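Local atomic coordinates of probable adenylyl-sulfate kinase (Aeropyrum pernix, PDB entry 2YVU), a protein that probably catalyses the ATP-dependent phosphorylation of adenosine 5'-phosphosulfate to 3'-phosphoadenylyl sulfate, a step in making activated sulfate. Residues Ile10-Leu18 and Ala82-Phe92; Lys72-Arg83 and Met102-Ile112. All blocks are in the same frame, centred on the assembly; numbering follows the deposited sequence.

Contact 1: residues Ile10-Leu18 and Ala82-Phe92; sequences IEKGIVVWL and ARNGVIVICSF
Val-15 to Leu-18 pair in parallel with Val-88 to Ser-91, the two strand axes 4.6 Å apart and 14° from alignment, through a ladder in which Val-16 donates its N-H to Val-88 O and accepts that of Cys-90 on its own O, N to O 2.6 Å. Before the strands, Gly-13 N bonds to Ala-82 O at 2.8 Å, an oxygen that also accepts the N-H of Gly-85 in the Schellman motif ending helix 64-82. Lys-12, its chain bent at chi2 (-65°), brings NZ to a lone pair of Arg-83 O at 2.8 Å. On the face bearing Val-15 and Val-88, the indole of Trp-17 swings toward the neighbouring strand, CG anti to the backbone N (chi1 -168°), and its CE3 lies 3.4 Å from Cys-90 CB. Cys-90 SG approaches the six-membered ring obliquely, and Trp-17 CH2 reaches Phe-92 CD1 at 3.8 Å, the two rings slid apart. With an alanine at Trp-17, Cys-90 and Phe-92 would probably border a gap and Ser-94, the probable phosphoserine site, would lose its NE1 partner. Helix 64-82 packs on this face through Ile-74 and Ala-78; helix 26-39 covers Leu-18 and Ile-89 on the other, while strands 44-48 and 114-120 flank the pair in the P-loop kinase sheet.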
loop_
_atom_site.group_PDB
_atom_site.type_symbol
_atom_site.label_atom_id
_atom_site.label_comp_id
_atom_site.label_asym_id
_atom_site.label_seq_id
_atom_site.Cartn_x
_atom_site.Cartn_y
_atom_site.Cartn_z
ATOM N N ILE A 10 17.806 2.142 -8.462
ATOM C CA ILE A 10 18.295 3.095 -7.466
ATOM C C ILE A 10 18.001 2.532 -6.072
ATOM O O ILE A 10 16.988 1.868 -5.865
ATOM C CB ILE A 10 17.639 4.495 -7.638
ATOM C CG1 ILE A 10 16.117 4.399 -7.519
ATOM C CG2 ILE A 10 17.974 5.059 -9.017
ATOM C CD1 ILE A 10 15.407 5.754 -7.639
ATOM N N GLU A 11 18.884 2.787 -5.115
ATOM C CA GLU A 11 18.690 2.265 -3.763
ATOM C C GLU A 11 17.413 2.770 -3.098
ATOM O O GLU A 11 16.609 1.975 -2.617
ATOM C CB GLU A 11 19.900 2.597 -2.882
ATOM C CG GLU A 11 19.889 1.916 -1.517
ATOM C CD GLU A 11 21.231 2.017 -0.802
ATOM O OE1 GLU A 11 21.608 3.134 -0.381
ATOM O OE2 GLU A 11 21.913 0.978 -0.669
ATOM N N LYS A 12 17.218 4.085 -3.066
ATOM C CA LYS A 12 16.018 4.634 -2.440
ATOM C C LYS A 12 15.292 5.616 -3.344
ATOM O O LYS A 12 15.917 6.414 -4.050
ATOM C CB LYS A 12 16.371 5.314 -1.117
ATOM C CG LYS A 12 17.039 4.398 -0.094
ATOM C CD LYS A 12 16.119 3.278 0.380
ATOM C CE LYS A 12 16.881 2.267 1.254
ATOM N NZ LYS A 12 16.066 1.065 1.639
ATOM N N GLY A 13 13.963 5.553 -3.326
ATOM C CA GLY A 13 13.190 6.446 -4.161
ATOM C C GLY A 13 12.829 7.688 -3.373
ATOM O O GLY A 13 13.508 8.028 -2.405
ATOM N N ILE A 14 11.756 8.360 -3.778
ATOM C CA ILE A 14 11.307 9.577 -3.095
ATOM C C ILE A 14 9.790 9.610 -3.158
ATOM O O ILE A 14 9.189 8.835 -3.888
ATOM C CB ILE A 14 11.812 10.871 -3.802
ATOM C CG1 ILE A 14 11.286 10.911 -5.240
ATOM C CG2 ILE A 14 13.347 10.931 -3.789
ATOM C CD1 ILE A 14 11.655 12.191 -5.990
ATOM N N VAL A 15 9.180 10.503 -2.389
ATOM C CA VAL A 15 7.725 10.656 -2.391
ATOM C C VAL A 15 7.430 12.091 -2.805
ATOM O O VAL A 15 7.844 13.045 -2.135
ATOM C CB VAL A 15 7.088 10.404 -0.973
ATOM C CG1 VAL A 15 5.533 10.602 -1.041
ATOM C CG2 VAL A 15 7.399 9.012 -0.509
ATOM N N VAL A 16 6.764 12.243 -3.941
ATOM C CA VAL A 16 6.390 13.555 -4.419
ATOM C C VAL A 16 4.911 13.656 -4.060
ATOM O O VAL A 16 4.086 12.887 -4.572
ATOM C CB VAL A 16 6.568 13.676 -5.950
ATOM C CG1 VAL A 16 6.144 15.059 -6.397
ATOM C CG2 VAL A 16 7.989 13.368 -6.332
ATOM N N TRP A 17 4.589 14.589 -3.170
ATOM C CA TRP A 17 3.225 14.779 -2.690
ATOM C C TRP A 17 2.543 16.017 -3.259
ATOM O O TRP A 17 2.816 17.150 -2.819
ATOM C CB TRP A 17 3.236 14.848 -1.164
ATOM C CG TRP A 17 1.873 14.758 -0.545
ATOM C CD1 TRP A 17 0.997 15.793 -0.320
ATOM C CD2 TRP A 17 1.184 13.562 -0.178
ATOM N NE1 TRP A 17 -0.202 15.305 0.160
ATOM C CE2 TRP A 17 -0.118 13.939 0.247
ATOM C CE3 TRP A 17 1.533 12.200 -0.169
ATOM C CZ2 TRP A 17 -1.067 13.007 0.656
ATOM C CZ3 TRP A 17 0.589 11.280 0.241
ATOM C CH2 TRP A 17 -0.700 11.686 0.647
ATOM N N LEU A 18 1.647 15.831 -4.235
ATOM C CA LEU A 18 0.997 17.007 -4.797
ATOM C C LEU A 18 -0.205 17.394 -3.943
ATOM O O LEU A 18 -1.091 16.577 -3.692
ATOM C CB LEU A 18 0.556 16.735 -6.231
ATOM C CG LEU A 18 1.627 16.172 -7.180
ATOM C CD1 LEU A 18 0.953 15.587 -8.409
ATOM C CD2 LEU A 18 2.607 17.247 -7.578
ATOM N N ALA A 82 8.912 3.471 -1.697
ATOM C CA ALA A 82 10.096 4.308 -1.808
ATOM C C ALA A 82 11.351 3.686 -1.209
ATOM O O ALA A 82 12.440 3.853 -1.758
ATOM C CB ALA A 82 9.821 5.686 -1.191
ATOM N N ARG A 83 11.220 2.981 -0.090
ATOM C CA ARG A 83 12.402 2.357 0.485
ATOM C C ARG A 83 12.861 1.209 -0.401
ATOM O O ARG A 83 13.929 0.635 -0.170
ATOM C CB ARG A 83 12.158 1.871 1.929
ATOM C CG ARG A 83 11.304 0.625 2.125
ATOM C CD ARG A 83 10.990 0.531 3.609
ATOM N NE ARG A 83 10.346 -0.713 4.034
ATOM C CZ ARG A 83 9.812 -0.869 5.244
ATOM N NH1 ARG A 83 9.852 0.145 6.107
ATOM N NH2 ARG A 83 9.266 -2.025 5.607
ATOM N N ASN A 84 12.065 0.864 -1.416
ATOM C CA ASN A 84 12.481 -0.197 -2.326
ATOM C C ASN A 84 12.840 0.340 -3.696
ATOM O O ASN A 84 12.708 -0.358 -4.690
ATOM C CB ASN A 84 11.412 -1.289 -2.436
ATOM C CG ASN A 84 11.370 -2.176 -1.198
ATOM O OD1 ASN A 84 12.230 -3.031 -1.009
ATOM N ND2 ASN A 84 10.391 -1.953 -0.339
ATOM N N GLY A 85 13.269 1.600 -3.737
ATOM C CA GLY A 85 13.706 2.208 -4.987
ATOM C C GLY A 85 12.698 2.865 -5.907
ATOM O O GLY A 85 13.060 3.308 -6.982
ATOM N N VAL A 86 11.448 2.975 -5.476
ATOM C CA VAL A 86 10.418 3.552 -6.303
ATOM C C VAL A 86 10.176 5.043 -6.091
ATOM O O VAL A 86 10.184 5.530 -4.967
ATOM C CB VAL A 86 9.084 2.829 -6.047
ATOM C CG1 VAL A 86 8.001 3.393 -6.954
ATOM C CG2 VAL A 86 9.262 1.320 -6.240
ATOM N N ILE A 87 9.945 5.754 -7.185
ATOM C CA ILE A 87 9.615 7.170 -7.128
ATOM C C ILE A 87 8.094 7.177 -6.997
ATOM O O ILE A 87 7.386 6.765 -7.921
ATOM C CB ILE A 87 10.038 7.900 -8.427
ATOM C CG1 ILE A 87 11.579 7.938 -8.525
ATOM C CG2 ILE A 87 9.453 9.328 -8.434
ATOM C CD1 ILE A 87 12.116 8.557 -9.828
ATOM N N VAL A 88 7.591 7.624 -5.850
ATOM C CA VAL A 88 6.152 7.610 -5.621
ATOM C C VAL A 88 5.549 8.978 -5.781
ATOM O O VAL A 88 5.857 9.883 -5.010
ATOM C CB VAL A 88 5.831 7.125 -4.221
ATOM C CG1 VAL A 88 4.295 6.836 -4.089
ATOM C CG2 VAL A 88 6.670 5.890 -3.922
ATOM N N ILE A 89 4.712 9.136 -6.795
ATOM C CA ILE A 89 4.071 10.428 -7.027
ATOM C C ILE A 89 2.644 10.350 -6.490
ATOM O O ILE A 89 1.830 9.527 -6.939
ATOM C CB ILE A 89 4.098 10.781 -8.528
ATOM C CG1 ILE A 89 5.562 10.813 -9.011
ATOM C CG2 ILE A 89 3.455 12.150 -8.768
ATOM C CD1 ILE A 89 5.707 10.690 -10.535
ATOM N N CYS A 90 2.346 11.194 -5.506
ATOM C CA CYS A 90 1.028 11.178 -4.881
ATOM C C CYS A 90 0.158 12.394 -5.172
ATOM O O CYS A 90 0.624 13.530 -5.116
ATOM C CB CYS A 90 1.170 11.046 -3.362
ATOM S SG CYS A 90 1.959 9.572 -2.794
ATOM N N SER A 91 -1.116 12.143 -5.453
ATOM C CA SER A 91 -2.072 13.207 -5.728
ATOM C C SER A 91 -3.332 12.920 -4.938
ATOM O O SER A 91 -4.175 12.108 -5.349
ATOM C CB SER A 91 -2.436 13.266 -7.208
ATOM O OG SER A 91 -3.405 14.282 -7.378
ATOM N N PHE A 92 -3.469 13.579 -3.799
ATOM C CA PHE A 92 -4.625 13.330 -2.964
ATOM C C PHE A 92 -5.310 14.575 -2.451
ATOM O O PHE A 92 -4.780 15.676 -2.553
ATOM C CB PHE A 92 -4.222 12.474 -1.761
ATOM C CG PHE A 92 -3.922 11.061 -2.111
ATOM C CD1 PHE A 92 -2.626 10.669 -2.413
ATOM C CD2 PHE A 92 -4.953 10.125 -2.191
ATOM C CE1 PHE A 92 -2.347 9.356 -2.793
ATOM C CE2 PHE A 92 -4.687 8.805 -2.573
ATOM C CZ PHE A 92 -3.380 8.418 -2.872
HETATM O O HOH W 1 14.809 1.455 -8.337
#

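Contact 2: residues Lys72-Arg83 and Met102-Ile112; sequences KRIAWIARLLAR and MVRRIVEEEGI
Glu-110 OE2 is gripped by two arginines: Arg-79 NE reaches its anti lone pair at 2.8 Å, and Arg-83 NH1 meets it from above the carboxylate plane at 2.9 Å. A bend at chi2 of Glu-110 (75°) turns the carboxylate back toward both. The extended Arg-79 chain lets NH2 bond to Glu-109 OE1 at 3.2 Å; this oxygen lies in the guanidinium plane, although the donor stands above the plane of the carboxylate. Trp-76 CH2 lies over one face of the Arg-79 guanidinium and Glu-110 N, more loosely, over the opposite one, which limits how far the group can tilt. Two arginines at OE2 are likely to keep Glu-110 ionised. Farther along, Ile-106 is a knob among Lys-72, Ala-75, Trp-76 and Arg-79, its CG2 making a CH-pi contact 3.9 Å from the centroid of the Trp-76 five-membered ring, almost on the ring normal. Ala-75 CB touches Val-103 CG1 at 3.8 Å, and Ile-112 CD1 presses on Ala-82 CB at 3.5 Å, a tight fit. The helix segments run near parallel, crossing at -24° with axes 8.8 Å apart. Val-103 and Val-107 turn to strands 14-19 and 114-120, while Lys-72 bridges to Glu-58 of the second subunit and Arg-83, besides Glu-110, to Glu-45 of that subunit.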
loop_
_atom_site.group_PDB
_atom_site.type_symbol
_atom_site.label_atom_id
_atom_site.label_comp_id
_atom_site.label_asym_id
_atom_site.label_seq_id
_atom_site.Cartn_x
_atom_site.Cartn_y
_atom_site.Cartn_z
ATOM N N LYS A 72 -2.760 8.332 6.340
ATOM C CA LYS A 72 -1.686 7.656 7.051
ATOM C C LYS A 72 -1.393 6.351 6.296
ATOM O O LYS A 72 -0.257 5.919 6.164
ATOM C CB LYS A 72 -2.123 7.338 8.481
ATOM C CG LYS A 72 -1.150 6.427 9.219
ATOM C CD LYS A 72 -1.604 6.182 10.649
ATOM C CE LYS A 72 -0.533 5.429 11.441
ATOM N NZ LYS A 72 -0.967 5.167 12.855
ATOM N N ARG A 73 -2.450 5.726 5.805
ATOM C CA ARG A 73 -2.317 4.493 5.069
ATOM C C ARG A 73 -1.535 4.728 3.788
ATOM O O ARG A 73 -0.655 3.945 3.439
ATOM C CB ARG A 73 -3.699 3.949 4.750
ATOM C CG ARG A 73 -3.666 2.713 3.937
ATOM C CD ARG A 73 -4.926 1.958 4.201
ATOM N NE ARG A 73 -6.049 2.688 3.691
ATOM C CZ ARG A 73 -7.194 2.847 4.336
ATOM N NH1 ARG A 73 -7.385 2.324 5.544
ATOM N NH2 ARG A 73 -8.147 3.536 3.753
ATOM N N ILE A 74 -1.863 5.807 3.086
ATOM C CA ILE A 74 -1.158 6.135 1.854
ATOM C C ILE A 74 0.313 6.393 2.147
ATOM O O ILE A 74 1.179 5.974 1.394
ATOM C CB ILE A 74 -1.751 7.388 1.174
ATOM C CG1 ILE A 74 -3.159 7.072 0.646
ATOM C CG2 ILE A 74 -0.841 7.840 0.033
ATOM C CD1 ILE A 74 -3.212 5.833 -0.255
ATOM N N ALA A 75 0.580 7.096 3.250
ATOM C CA ALA A 75 1.945 7.415 3.654
ATOM C C ALA A 75 2.770 6.128 3.858
ATOM O O ALA A 75 3.948 6.052 3.539
ATOM C CB ALA A 75 1.907 8.215 4.950
ATOM N N TRP A 76 2.146 5.106 4.396
ATOM C CA TRP A 76 2.893 3.882 4.607
ATOM C C TRP A 76 3.184 3.133 3.327
ATOM O O TRP A 76 4.290 2.611 3.155
ATOM C CB TRP A 76 2.160 3.003 5.590
ATOM C CG TRP A 76 2.607 3.327 6.976
ATOM C CD1 TRP A 76 1.982 4.129 7.887
ATOM C CD2 TRP A 76 3.821 2.886 7.589
ATOM N NE1 TRP A 76 2.731 4.210 9.032
ATOM C CE2 TRP A 76 3.865 3.455 8.877
ATOM C CE3 TRP A 76 4.876 2.063 7.168
ATOM C CZ2 TRP A 76 4.929 3.224 9.760
ATOM C CZ3 TRP A 76 5.936 1.831 8.048
ATOM C CH2 TRP A 76 5.950 2.411 9.330
ATOM N N ILE A 77 2.197 3.098 2.428
ATOM C CA ILE A 77 2.339 2.425 1.144
ATOM C C ILE A 77 3.435 3.156 0.372
ATOM O O ILE A 77 4.282 2.539 -0.262
ATOM C CB ILE A 77 1.028 2.482 0.343
ATOM C CG1 ILE A 77 -0.068 1.709 1.094
ATOM C CG2 ILE A 77 1.249 1.972 -1.071
ATOM C CD1 ILE A 77 -1.494 1.817 0.473
ATOM N N ALA A 78 3.413 4.477 0.441
ATOM C CA ALA A 78 4.427 5.286 -0.236
ATOM C C ALA A 78 5.814 5.024 0.361
ATOM O O ALA A 78 6.794 4.940 -0.347
ATOM C CB ALA A 78 4.088 6.771 -0.100
ATOM N N ARG A 79 5.882 4.903 1.677
ATOM C CA ARG A 79 7.152 4.666 2.345
ATOM C C ARG A 79 7.729 3.293 1.948
ATOM O O ARG A 79 8.923 3.162 1.643
ATOM C CB ARG A 79 6.935 4.786 3.860
ATOM C CG ARG A 79 8.051 4.241 4.738
ATOM C CD ARG A 79 7.789 4.611 6.206
ATOM N NE ARG A 79 8.696 3.953 7.149
ATOM C CZ ARG A 79 8.743 4.222 8.456
ATOM N NH1 ARG A 79 7.946 5.141 8.989
ATOM N NH2 ARG A 79 9.580 3.561 9.241
ATOM N N LEU A 80 6.875 2.270 1.936
ATOM C CA LEU A 80 7.312 0.939 1.556
ATOM C C LEU A 80 7.817 0.923 0.116
ATOM O O LEU A 80 8.845 0.333 -0.178
ATOM C CB LEU A 80 6.164 -0.056 1.689
ATOM C CG LEU A 80 6.120 -0.972 2.914
ATOM C CD1 LEU A 80 6.542 -0.244 4.152
ATOM C CD2 LEU A 80 4.690 -1.514 3.050
ATOM N N LEU A 81 7.091 1.551 -0.790
ATOM C CA LEU A 81 7.534 1.541 -2.182
ATOM C C LEU A 81 8.854 2.303 -2.320
ATOM O O LEU A 81 9.808 1.835 -2.959
ATOM C CB LEU A 81 6.465 2.175 -3.086
ATOM C CG LEU A 81 5.197 1.343 -3.381
ATOM C CD1 LEU A 81 4.087 2.241 -3.943
ATOM C CD2 LEU A 81 5.522 0.234 -4.374
ATOM N N ALA A 82 8.912 3.471 -1.697
ATOM C CA ALA A 82 10.096 4.308 -1.808
ATOM C C ALA A 82 11.351 3.686 -1.209
ATOM O O ALA A 82 12.440 3.853 -1.758
ATOM C CB ALA A 82 9.821 5.686 -1.191
ATOM N N ARG A 83 11.220 2.981 -0.090
ATOM C CA ARG A 83 12.402 2.357 0.485
ATOM C C ARG A 83 12.861 1.209 -0.401
ATOM O O ARG A 83 13.929 0.635 -0.170
ATOM C CB ARG A 83 12.158 1.871 1.929
ATOM C CG ARG A 83 11.304 0.625 2.125
ATOM C CD ARG A 83 10.990 0.531 3.609
ATOM N NE ARG A 83 10.346 -0.713 4.034
ATOM C CZ ARG A 83 9.812 -0.869 5.244
ATOM N NH1 ARG A 83 9.852 0.145 6.107
ATOM N NH2 ARG A 83 9.266 -2.025 5.607
ATOM N N MET A 102 1.685 14.922 9.096
ATOM C CA MET A 102 1.674 13.547 9.587
ATOM C C MET A 102 2.151 12.602 8.456
ATOM O O MET A 102 2.895 11.649 8.690
ATOM C CB MET A 102 0.254 13.205 10.039
ATOM C CG MET A 102 0.043 11.780 10.468
ATOM S SD MET A 102 -0.320 10.712 9.069
ATOM C CE MET A 102 -2.085 11.068 8.797
ATOM N N VAL A 103 1.737 12.879 7.222
ATOM C CA VAL A 103 2.167 12.054 6.089
ATOM C C VAL A 103 3.681 12.234 5.913
ATOM O O VAL A 103 4.417 11.255 5.816
ATOM C CB VAL A 103 1.457 12.462 4.793
ATOM C CG1 VAL A 103 2.106 11.758 3.604
ATOM C CG2 VAL A 103 -0.021 12.089 4.878
ATOM N N ARG A 104 4.136 13.488 5.897
ATOM C CA ARG A 104 5.563 13.798 5.767
ATOM C C ARG A 104 6.400 13.057 6.796
ATOM O O ARG A 104 7.451 12.492 6.457
ATOM C CB ARG A 104 5.817 15.300 5.955
ATOM C CG ARG A 104 7.307 15.676 6.038
ATOM C CD ARG A 104 7.546 17.204 6.284
ATOM N NE ARG A 104 7.126 18.058 5.165
ATOM C CZ ARG A 104 7.817 18.226 4.034
ATOM N NH1 ARG A 104 8.976 17.601 3.841
ATOM N NH2 ARG A 104 7.369 19.052 3.100
ATOM N N ARG A 105 5.948 13.089 8.053
ATOM C CA ARG A 105 6.653 12.440 9.160
ATOM C C ARG A 105 6.898 10.961 8.911
ATOM O O ARG A 105 7.997 10.446 9.128
ATOM C CB ARG A 105 5.865 12.568 10.472
ATOM C CG ARG A 105 5.870 13.948 11.106
ATOM C CD ARG A 105 5.575 13.881 12.623
ATOM N NE ARG A 105 4.289 13.257 12.954
ATOM C CZ ARG A 105 3.106 13.865 12.883
ATOM N NH1 ARG A 105 3.025 15.132 12.493
ATOM N NH2 ARG A 105 2.000 13.203 13.205
ATOM N N ILE A 106 5.849 10.270 8.494
ATOM C CA ILE A 106 5.949 8.853 8.227
ATOM C C ILE A 106 6.988 8.590 7.160
ATOM O O ILE A 106 7.828 7.701 7.317
ATOM C CB ILE A 106 4.585 8.292 7.816
ATOM C CG1 ILE A 106 3.680 8.270 9.057
ATOM C CG2 ILE A 106 4.749 6.920 7.164
ATOM C CD1 ILE A 106 2.198 8.031 8.783
ATOM N N VAL A 107 6.972 9.382 6.095
ATOM C CA VAL A 107 7.949 9.185 5.005
ATOM C C VAL A 107 9.396 9.534 5.430
ATOM O O VAL A 107 10.345 8.760 5.179
ATOM C CB VAL A 107 7.547 10.026 3.752
ATOM C CG1 VAL A 107 8.603 9.918 2.658
ATOM C CG2 VAL A 107 6.165 9.515 3.208
ATOM N N GLU A 108 9.556 10.674 6.101
ATOM C CA GLU A 108 10.875 11.144 6.523
ATOM C C GLU A 108 11.531 10.240 7.550
ATOM O O GLU A 108 12.749 10.135 7.590
ATOM C CB GLU A 108 10.786 12.580 7.055
ATOM C CG GLU A 108 10.305 13.545 5.992
ATOM C CD GLU A 108 10.512 14.997 6.348
ATOM O OE1 GLU A 108 10.422 15.350 7.544
ATOM O OE2 GLU A 108 10.742 15.795 5.418
ATOM N N GLU A 109 10.714 9.594 8.369
ATOM C CA GLU A 109 11.204 8.674 9.377
ATOM C C GLU A 109 12.081 7.612 8.702
ATOM O O GLU A 109 13.169 7.304 9.163
ATOM C CB GLU A 109 10.011 8.023 10.084
ATOM C CG GLU A 109 10.351 6.798 10.904
ATOM C CD GLU A 109 9.135 6.196 11.597
ATOM O OE1 GLU A 109 9.217 5.025 12.025
ATOM O OE2 GLU A 109 8.103 6.892 11.718
ATOM N N GLU A 110 11.603 7.065 7.594
ATOM C CA GLU A 110 12.352 6.053 6.858
ATOM C C GLU A 110 13.597 6.678 6.235
ATOM O O GLU A 110 14.414 5.977 5.643
ATOM C CB GLU A 110 11.476 5.487 5.735
ATOM C CG GLU A 110 12.084 4.342 4.939
ATOM C CD GLU A 110 12.081 3.038 5.716
ATOM O OE1 GLU A 110 13.077 2.289 5.623
ATOM O OE2 GLU A 110 11.073 2.755 6.409
ATOM N N GLY A 111 13.730 7.998 6.336
ATOM C CA GLY A 111 14.874 8.665 5.725
ATOM C C GLY A 111 14.616 8.974 4.253
ATOM O O GLY A 111 15.525 9.296 3.491
ATOM N N ILE A 112 13.353 8.895 3.852
ATOM C CA ILE A 112 12.968 9.156 2.468
ATOM C C ILE A 112 12.608 10.615 2.223
ATOM O O ILE A 112 11.837 11.204 2.975
ATOM C CB ILE A 112 11.755 8.280 2.076
ATOM C CG1 ILE A 112 12.131 6.813 2.237
ATOM C CG2 ILE A 112 11.320 8.570 0.639
ATOM C CD1 ILE A 112 10.967 5.870 2.059
#

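Contact 1 is the buried centre of the parallel sheet, whereas contact 2 is the partly buried pairing of two helices on one side of it. They share Ala-82 and Arg-83, where helix 64-82 ends and the chain turns into strand 87-91; that strand then leads to helix 97-109, and the segments of the two contacts alternate along the chain. Val-15 CG2 packs on Val-107 CG1 at 3.5 Å, and Phe-92 meets Ile-74, joining sheet to helices. Backbone hydrogen bonds dominate contact 1, with apolar and aromatic groups on its faces; contact 2 relies on side chains, an apolar seam beside a salt-bridge network. Both reach the second subunit through Arg-83.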